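Local coordinates for chromosome replication initiation protein (Geobacillus kaustophilus, PDB 2VN2) that probably takes part in starting chromosome replication as a primosome component, this part being its N-terminal domain, at residues 35-40 / 69-74. Sequence-based numbering, arbitrary orientation.
Sequences LVLLLH and MEMVRR
The CD1 methyl of L37 touches both M71 and V72, and through it helix 32-45 meets helix 65-77. With CG anti to the backbone N (chi1 177°) and CD1 extended in turn (chi2 166°), the branch ending in CD1 is drawn out towards helix 65-77, across a gap in which the nearest CA atoms, those of L37 and M71, lie 8.3 Å apart. This methyl settles beside M71, 3.8 Å from CB, and the two side chains run antiparallel, alongside each other. M71, flexible and only partly buried, bends at chi3 (55°), which brings its CE methyl to 4.1 Å from CD1 of L37, and one leucine methyl thus meets both the root and the end of the thioether chain. The side chain of V72 lies roughly perpendicular to that of L37, its CG2 3.9 Å from the same CD1; a compact, branched valine suits this buried place. Both segments fall in the DnaD N-terminal domain, whose family is placed in the helix-turn-helix clan, and the contact packs helix 32-45 against helix 65-77 in the interior of the chain. L37 also reaches C68 and L75, while V72 packs on L57 and I81, so that apolar side chains continue around the contact. Other residues of the first segment serve the subunit interface: L35 packs on V36 of the second subunit and L39 on L39 of that chain. The imidazole of H40 is buried as well, and its NE2 is satisfied by a hydrogen bond with the hydroxyl of Y25 of the second subunit.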
loop_
_atom_site.group_PDB
_atom_site.type_symbol
_atom_site.label_atom_id
_atom_site.label_comp_id
_atom_site.label_asym_id
_atom_site.label_seq_id
_atom_site.Cartn_x
_atom_site.Cartn_y
_atom_site.Cartn_z
ATOM N N LEU A 35 16.884 3.387 3.645
ATOM C CA LEU A 35 15.453 3.064 3.581
ATOM C C LEU A 35 14.873 3.479 2.186
ATOM O O LEU A 35 14.379 2.615 1.416
ATOM C CB LEU A 35 14.673 3.639 4.788
ATOM C CG LEU A 35 13.232 3.159 4.692
ATOM C CD1 LEU A 35 13.080 1.697 5.173
ATOM C CD2 LEU A 35 12.427 4.009 5.620
ATOM N N VAL A 36 15.003 4.771 1.818
ATOM C CA VAL A 36 14.509 5.224 0.554
ATOM C C VAL A 36 15.152 4.391 -0.585
ATOM O O VAL A 36 14.509 4.104 -1.580
ATOM C CB VAL A 36 14.717 6.737 0.391
ATOM C CG1 VAL A 36 14.102 7.246 -1.069
ATOM C CG2 VAL A 36 14.071 7.493 1.541
ATOM N N LEU A 37 16.443 4.000 -0.459
ATOM C CA LEU A 37 17.056 3.206 -1.554
ATOM C C LEU A 37 16.275 1.877 -1.715
ATOM O O LEU A 37 15.961 1.459 -2.831
ATOM C CB LEU A 37 18.597 2.969 -1.363
ATOM C CG LEU A 37 19.301 2.084 -2.453
ATOM C CD1 LEU A 37 20.751 2.214 -2.351
ATOM C CD2 LEU A 37 19.020 0.575 -2.171
ATOM N N LEU A 38 15.957 1.238 -0.610
ATOM C CA LEU A 38 15.176 -0.022 -0.567
ATOM C C LEU A 38 13.797 0.178 -1.230
ATOM O O LEU A 38 13.283 -0.697 -1.990
ATOM C CB LEU A 38 15.007 -0.421 0.945
ATOM C CG LEU A 38 16.274 -0.990 1.585
ATOM C CD1 LEU A 38 16.033 -1.368 3.062
ATOM C CD2 LEU A 38 16.963 -2.162 0.749
ATOM N N LEU A 39 13.176 1.339 -0.942
ATOM C CA LEU A 39 11.834 1.739 -1.599
ATOM C C LEU A 39 12.090 1.876 -3.013
ATOM O O LEU A 39 11.314 1.317 -3.792
ATOM C CB LEU A 39 11.289 3.105 -1.096
ATOM C CG LEU A 39 10.511 3.064 0.254
ATOM C CD1 LEU A 39 10.810 1.887 1.243
ATOM C CD2 LEU A 39 10.409 4.444 1.044
ATOM N N HIS A 40 13.158 2.629 -3.434
ATOM C CA HIS A 40 13.336 2.645 -4.958
ATOM C C HIS A 40 13.524 1.200 -5.522
ATOM O O HIS A 40 12.963 0.907 -6.578
ATOM C CB HIS A 40 14.420 3.530 -5.524
ATOM C CG HIS A 40 14.241 4.993 -5.268
ATOM N ND1 HIS A 40 13.363 5.784 -5.968
ATOM C CD2 HIS A 40 14.846 5.807 -4.374
ATOM C CE1 HIS A 40 13.429 7.022 -5.516
ATOM N NE2 HIS A 40 14.321 7.057 -4.546
ATOM N N MET A 69 26.076 2.938 -5.556
ATOM C CA MET A 69 26.786 1.610 -5.559
ATOM C C MET A 69 27.428 1.292 -4.241
ATOM O O MET A 69 27.472 0.138 -3.793
ATOM C CB MET A 69 27.905 1.503 -6.650
ATOM C CG MET A 69 28.676 0.104 -6.477
ATOM S SD MET A 69 27.533 -1.275 -6.880
ATOM C CE MET A 69 27.465 -2.383 -5.470
ATOM N N GLU A 70 27.984 2.315 -3.599
ATOM C CA GLU A 70 28.529 2.162 -2.220
ATOM C C GLU A 70 27.454 1.700 -1.245
ATOM O O GLU A 70 27.666 0.828 -0.408
ATOM C CB GLU A 70 29.006 3.579 -1.855
ATOM C CG GLU A 70 29.957 3.874 -0.695
ATOM C CD GLU A 70 31.417 3.718 -1.100
ATOM O OE1 GLU A 70 31.835 2.521 -0.978
ATOM O OE2 GLU A 70 32.093 4.747 -1.526
ATOM N N MET A 71 26.269 2.332 -1.320
ATOM C CA MET A 71 25.165 2.003 -0.422
ATOM C C MET A 71 24.681 0.572 -0.702
ATOM O O MET A 71 24.424 -0.092 0.208
ATOM C CB MET A 71 24.009 3.006 -0.650
ATOM C CG MET A 71 24.389 4.468 -0.495
ATOM S SD MET A 71 23.110 5.737 -0.792
ATOM C CE MET A 71 21.877 5.130 0.368
ATOM N N VAL A 72 24.548 0.137 -1.950
ATOM C CA VAL A 72 24.122 -1.278 -2.278
ATOM C C VAL A 72 25.163 -2.239 -1.753
ATOM O O VAL A 72 24.839 -3.182 -0.978
ATOM C CB VAL A 72 23.944 -1.497 -3.759
ATOM C CG1 VAL A 72 23.601 -2.939 -4.043
ATOM C CG2 VAL A 72 22.854 -0.366 -4.410
ATOM N N ARG A 73 26.438 -1.955 -2.050
ATOM C CA ARG A 73 27.551 -2.669 -1.389
ATOM C C ARG A 73 27.434 -2.768 0.163
ATOM O O ARG A 73 27.539 -3.865 0.708
ATOM C CB ARG A 73 28.895 -2.040 -1.842
ATOM C CG ARG A 73 30.131 -2.879 -1.565
ATOM C CD ARG A 73 31.448 -2.471 -2.415
ATOM N NE ARG A 73 31.260 -2.207 -3.883
ATOM C CZ ARG A 73 31.888 -1.216 -4.545
ATOM N NH1 ARG A 73 31.707 -0.999 -5.865
ATOM N NH2 ARG A 73 32.713 -0.415 -3.863
ATOM N N ARG A 74 27.226 -1.642 0.854
ATOM C CA ARG A 74 27.084 -1.638 2.347
ATOM C C ARG A 74 25.825 -2.412 2.820
ATOM O O ARG A 74 25.867 -3.072 3.871
ATOM C CB ARG A 74 27.175 -0.176 2.945
ATOM C CG ARG A 74 26.881 -0.032 4.506
ATOM C CD ARG A 74 28.050 0.736 5.418
ATOM N NE ARG A 74 27.785 0.979 6.905
ATOM C CZ ARG A 74 27.379 2.130 7.501
ATOM N NH1 ARG A 74 27.147 3.226 6.788
ATOM N NH2 ARG A 74 27.154 2.162 8.821
#